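Long-range contacts in fimbria adhesin protein (Klebsiella pneumoniae, PDB 3U4K), which probably mediates attachment of Klebsiella fimbriae to human collagen V, this chain being the receptor-binding domain of the adhesin: residues A32-A38 / I165-N171; S114-P118 / Y156-G160. One frame throughout, in Å; residues are numbered along the deposited sequence.

Interaction 1 (A32-A38 / I165-N171); sequences AYEINMA and ILKTSLN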
# COMPACT_ATOMS: atom_id res chain seq x y z
N ALA A 32 -9.43 -7.55 -10.02
CA ALA A 32 -8.96 -7.03 -8.74
C ALA A 32 -9.71 -5.79 -8.24
O ALA A 32 -10.23 -5.01 -9.04
CB ALA A 32 -7.46 -6.75 -8.81
N TYR A 33 -9.76 -5.65 -6.92
CA TYR A 33 -10.24 -4.42 -6.29
C TYR A 33 -9.10 -3.41 -6.32
O TYR A 33 -7.94 -3.76 -6.07
CB TYR A 33 -10.66 -4.70 -4.84
CG TYR A 33 -11.48 -3.61 -4.19
CD1 TYR A 33 -10.90 -2.72 -3.29
CD2 TYR A 33 -12.84 -3.48 -4.47
CE1 TYR A 33 -11.65 -1.72 -2.69
CE2 TYR A 33 -13.60 -2.48 -3.88
CZ TYR A 33 -13.00 -1.61 -2.99
OH TYR A 33 -13.75 -0.62 -2.40
N GLU A 34 -9.43 -2.16 -6.65
CA GLU A 34 -8.41 -1.12 -6.83
C GLU A 34 -8.66 0.12 -6.00
O GLU A 34 -9.79 0.59 -5.87
CB GLU A 34 -8.30 -0.72 -8.29
CG GLU A 34 -7.39 -1.62 -9.10
CD GLU A 34 -7.43 -1.29 -10.58
OE1 GLU A 34 -8.54 -1.14 -11.13
OE2 GLU A 34 -6.34 -1.18 -11.19
N ILE A 35 -7.58 0.65 -5.43
CA ILE A 35 -7.62 1.92 -4.71
C ILE A 35 -6.65 2.88 -5.37
O ILE A 35 -5.45 2.59 -5.46
CB ILE A 35 -7.26 1.74 -3.22
CG1 ILE A 35 -8.23 0.79 -2.53
CG2 ILE A 35 -7.25 3.09 -2.51
CD1 ILE A 35 -7.72 0.23 -1.22
N ASN A 36 -7.16 4.01 -5.84
CA ASN A 36 -6.31 5.13 -6.24
C ASN A 36 -5.96 5.93 -4.98
O ASN A 36 -6.84 6.46 -4.31
CB ASN A 36 -7.01 6.01 -7.28
CG ASN A 36 -6.23 7.28 -7.60
OD1 ASN A 36 -5.01 7.26 -7.77
ND2 ASN A 36 -6.95 8.40 -7.70
N MSE A 37 -4.67 6.00 -4.67
CA MSE A 37 -4.21 6.55 -3.39
C MSE A 37 -3.97 8.04 -3.41
O MSE A 37 -3.04 8.54 -2.77
CB MSE A 37 -2.95 5.80 -2.95
CG MSE A 37 -3.24 4.31 -2.73
SE MSE A 37 -1.71 3.39 -1.89
CE MSE A 37 -0.36 3.69 -3.30
N ALA A 38 -4.81 8.77 -4.14
CA ALA A 38 -4.68 10.23 -4.28
C ALA A 38 -4.78 10.95 -2.94
O ALA A 38 -5.77 10.80 -2.22
CB ALA A 38 -5.71 10.77 -5.26
N ILE A 165 -5.43 -9.68 -6.52
CA ILE A 165 -6.87 -9.51 -6.31
C ILE A 165 -7.15 -8.20 -5.59
O ILE A 165 -8.29 -7.73 -5.53
CB ILE A 165 -7.50 -10.70 -5.54
CG1 ILE A 165 -6.83 -10.90 -4.17
CG2 ILE A 165 -7.42 -11.98 -6.37
CD1 ILE A 165 -7.72 -11.56 -3.15
N LEU A 166 -6.09 -7.60 -5.04
CA LEU A 166 -6.18 -6.29 -4.40
C LEU A 166 -4.97 -5.45 -4.79
O LEU A 166 -3.83 -5.79 -4.47
CB LEU A 166 -6.28 -6.43 -2.88
CG LEU A 166 -6.35 -5.16 -2.02
CD1 LEU A 166 -7.48 -4.24 -2.45
CD2 LEU A 166 -6.50 -5.54 -0.55
N LYS A 167 -5.23 -4.35 -5.48
CA LYS A 167 -4.17 -3.50 -6.00
C LYS A 167 -4.37 -2.03 -5.62
O LYS A 167 -5.47 -1.50 -5.70
CB LYS A 167 -4.08 -3.64 -7.53
CG LYS A 167 -2.91 -2.91 -8.16
CD LYS A 167 -2.70 -3.30 -9.62
CE LYS A 167 -3.89 -2.92 -10.49
NZ LYS A 167 -3.56 -2.94 -11.94
N THR A 168 -3.28 -1.39 -5.18
CA THR A 168 -3.30 0.05 -4.90
C THR A 168 -2.25 0.76 -5.75
O THR A 168 -1.13 0.28 -5.90
CB THR A 168 -3.07 0.37 -3.41
OG1 THR A 168 -1.72 0.08 -3.06
CG2 THR A 168 -4.02 -0.42 -2.52
N SER A 169 -2.63 1.91 -6.30
CA SER A 169 -1.78 2.63 -7.24
C SER A 169 -2.00 4.15 -7.21
O SER A 169 -2.89 4.65 -6.51
CB SER A 169 -2.01 2.09 -8.66
OG SER A 169 -3.34 2.33 -9.08
N LEU A 170 -1.19 4.87 -7.98
CA LEU A 170 -1.30 6.33 -8.10
C LEU A 170 -1.42 6.76 -9.55
O LEU A 170 -0.88 6.11 -10.45
CB LEU A 170 -0.08 7.01 -7.48
CG LEU A 170 -0.02 7.15 -5.96
CD1 LEU A 170 1.34 7.68 -5.53
CD2 LEU A 170 -1.12 8.06 -5.44
N ASN A 171 -2.13 7.86 -9.76
CA ASN A 171 -2.16 8.54 -11.06
C ASN A 171 -0.96 9.47 -11.21
O ASN A 171 0.03 9.35 -10.48
CB ASN A 171 -3.45 9.35 -11.20
CG ASN A 171 -4.67 8.47 -11.37
OD1 ASN A 171 -4.70 7.57 -12.21
ND2 ASN A 171 -5.70 8.74 -10.57

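Interaction 2 (S114-P118 / Y156-G160); sequences SMIYP and YTEYG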
# COMPACT_ATOMS: atom_id res chain seq x y z
N SER A 114 -5.61 -8.52 9.08
CA SER A 114 -4.85 -7.30 9.32
C SER A 114 -3.36 -7.52 9.14
O SER A 114 -2.79 -8.43 9.74
CB SER A 114 -5.14 -6.75 10.72
OG SER A 114 -6.53 -6.50 10.87
N MSE A 115 -2.72 -6.69 8.32
CA MSE A 115 -1.28 -6.79 8.08
C MSE A 115 -0.65 -5.50 7.60
O MSE A 115 -1.29 -4.68 6.93
CB MSE A 115 -0.98 -7.95 7.11
CG MSE A 115 -1.24 -7.60 5.65
SE MSE A 115 -1.74 -9.21 4.62
CE MSE A 115 -3.54 -8.59 4.08
N ILE A 116 0.62 -5.32 7.96
CA ILE A 116 1.45 -4.25 7.43
C ILE A 116 2.35 -4.84 6.34
O ILE A 116 3.03 -5.85 6.57
CB ILE A 116 2.29 -3.58 8.54
CG1 ILE A 116 1.37 -3.00 9.62
CG2 ILE A 116 3.19 -2.50 7.96
CD1 ILE A 116 2.01 -2.86 10.99
N TYR A 117 2.32 -4.23 5.16
CA TYR A 117 3.08 -4.71 4.01
C TYR A 117 4.58 -4.56 4.24
O TYR A 117 5.02 -3.53 4.77
CB TYR A 117 2.68 -3.91 2.76
CG TYR A 117 1.35 -4.27 2.14
CD1 TYR A 117 1.29 -4.74 0.83
CD2 TYR A 117 0.15 -4.13 2.84
CE1 TYR A 117 0.08 -5.06 0.24
CE2 TYR A 117 -1.06 -4.45 2.26
CZ TYR A 117 -1.10 -4.92 0.96
OH TYR A 117 -2.29 -5.24 0.36
N PRO A 118 5.38 -5.57 3.86
CA PRO A 118 4.95 -6.84 3.27
C PRO A 118 4.59 -7.91 4.30
O PRO A 118 5.06 -7.86 5.45
CB PRO A 118 6.17 -7.28 2.46
CG PRO A 118 7.33 -6.73 3.22
CD PRO A 118 6.85 -5.47 3.91
N TYR A 156 1.68 0.22 -6.79
CA TYR A 156 2.46 0.31 -5.55
C TYR A 156 2.28 -0.94 -4.69
O TYR A 156 3.25 -1.49 -4.17
CB TYR A 156 2.06 1.56 -4.75
CG TYR A 156 2.71 2.83 -5.24
CD1 TYR A 156 2.19 3.54 -6.33
CD2 TYR A 156 3.85 3.33 -4.62
CE1 TYR A 156 2.79 4.70 -6.78
CE2 TYR A 156 4.46 4.50 -5.07
CZ TYR A 156 3.92 5.18 -6.15
OH TYR A 156 4.53 6.33 -6.59
N THR A 157 1.03 -1.37 -4.55
CA THR A 157 0.68 -2.52 -3.74
C THR A 157 -0.02 -3.60 -4.57
O THR A 157 -0.82 -3.30 -5.46
CB THR A 157 -0.19 -2.10 -2.54
OG1 THR A 157 0.65 -1.81 -1.41
CG2 THR A 157 -1.23 -3.17 -2.15
N GLU A 158 0.31 -4.86 -4.27
CA GLU A 158 -0.34 -6.01 -4.88
C GLU A 158 -0.53 -7.13 -3.87
O GLU A 158 0.43 -7.59 -3.24
CB GLU A 158 0.44 -6.50 -6.10
CG GLU A 158 0.22 -5.66 -7.34
CD GLU A 158 0.98 -6.15 -8.56
OE1 GLU A 158 1.78 -7.11 -8.44
OE2 GLU A 158 0.76 -5.58 -9.65
N TYR A 159 -1.78 -7.54 -3.70
CA TYR A 159 -2.13 -8.62 -2.78
C TYR A 159 -2.88 -9.72 -3.50
O TYR A 159 -3.81 -9.45 -4.27
CB TYR A 159 -2.95 -8.08 -1.62
CG TYR A 159 -3.42 -9.15 -0.65
CD1 TYR A 159 -2.51 -9.79 0.20
CD2 TYR A 159 -4.76 -9.51 -0.57
CE1 TYR A 159 -2.93 -10.76 1.09
CE2 TYR A 159 -5.19 -10.48 0.32
CZ TYR A 159 -4.27 -11.10 1.15
OH TYR A 159 -4.69 -12.07 2.03
N GLY A 160 -2.48 -10.96 -3.26
CA GLY A 160 -3.12 -12.11 -3.89
C GLY A 160 -2.34 -13.40 -3.76
O GLY A 160 -1.19 -13.39 -3.33

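Interaction 1 (A32-A38 / I165-N171)
A parallel pair of strands at one margin of the five-stranded mixed sheet runs in register from Tyr33 and Leu166 to Asn36 and Ser169. Five backbone hydrogen bonds join the two segments: Tyr33, Ile35 and Met37 donate to the carbonyls of Ile165, Lys167 and Ser169, and Lys167 and Ser169 donate back to those of Tyr33 and Ile35. The shortest, from Lys167 N to Tyr33 O, is 2.8 Å; the one from Met37 extends the ladder a step past strand 33-36. That strand is one edge of the mixed sheet of this jelly-roll domain, and 166-170 separates it from 154-160, with which 166-170 pairs; at its start Ile165 and Leu166 both face Tyr159 in a classic beta bulge. Glu34 and Lys167 run alongside each other on one face, and a bend at chi3 (63°) in the lysine chain brings NZ to 3.4 Å from Glu34 OE2, a salt bridge. The other face turns inward: Leu166 CD1 lies at the edge of the Tyr33 ring, 3.8 Å from Tyr33 CD1, and Ile35 CB is 4.0 Å from Thr168 CG2. The selenium of selenomethionine Met37 (SE) rests 3.5 Å from Thr168 OG1, while Trp59 and Phe135 of the facing sheet pack against Ile35 and Met37.

Interaction 2 (S114-P118 / Y156-G160)
Tyr117 reaches across the barrel interior to Thr157 and Tyr159, bridging the region of strand 115-116 and strand 154-160, whose backbones stay well apart. Its CB heads toward the opposing strand, and with CG anti to the carbonyl carbon (chi1 -76°) the ring extends toward Thr157 and Tyr159. CD1 comes within 3.7 Å of Thr157 OG1. Next along the ring, CE1 meets the methyl CG2 of the same threonine at 3.3 Å, and CZ also leans on this methyl. At the tip, OH touches both Thr157 CG2 (3.4 Å) and Tyr159 CB (3.5 Å). The Tyr117 side chain crosses those of Thr157 and Tyr159 at about a right angle. Two residues earlier, selenomethionine Met115 places its CE over a face of the Tyr159 ring, 4.1 Å from the centroid and 27° off the normal, a CH-pi contact; its selenium approaches the same ring obliquely, as a Met-aromatic contact. Ala81 of strand 74-83 lies against Met115, Tyr117 and Tyr159. These two layers of the jelly roll are therefore held together here by van der Waals, CH-pi and Met-aromatic contacts, with no directed polar bond between the segments.

The centres of the two interactions lie about 11 Å apart, and the join between them is the antiparallel pairing of strands 154-160 and 166-170, which follow each other in the chain. Probable hydrogen bonds run between Tyr159 and both Ile165 and Leu166, and Met37 packs on Tyr156. Along the chain the order is 32-38, 114-118, 156-160, 165-171, so interaction 2 is nested inside the loop that interaction 1 closes. Interaction 1 adds an outer strand within the mixed sheet; interaction 2 ties that sheet to the facing antiparallel one through Met115 on strand 115-116 and Tyr117 just after it. One contact thus extends a sheet laterally and the other joins the two layers, both within the MrkD-like receptor-binding domain.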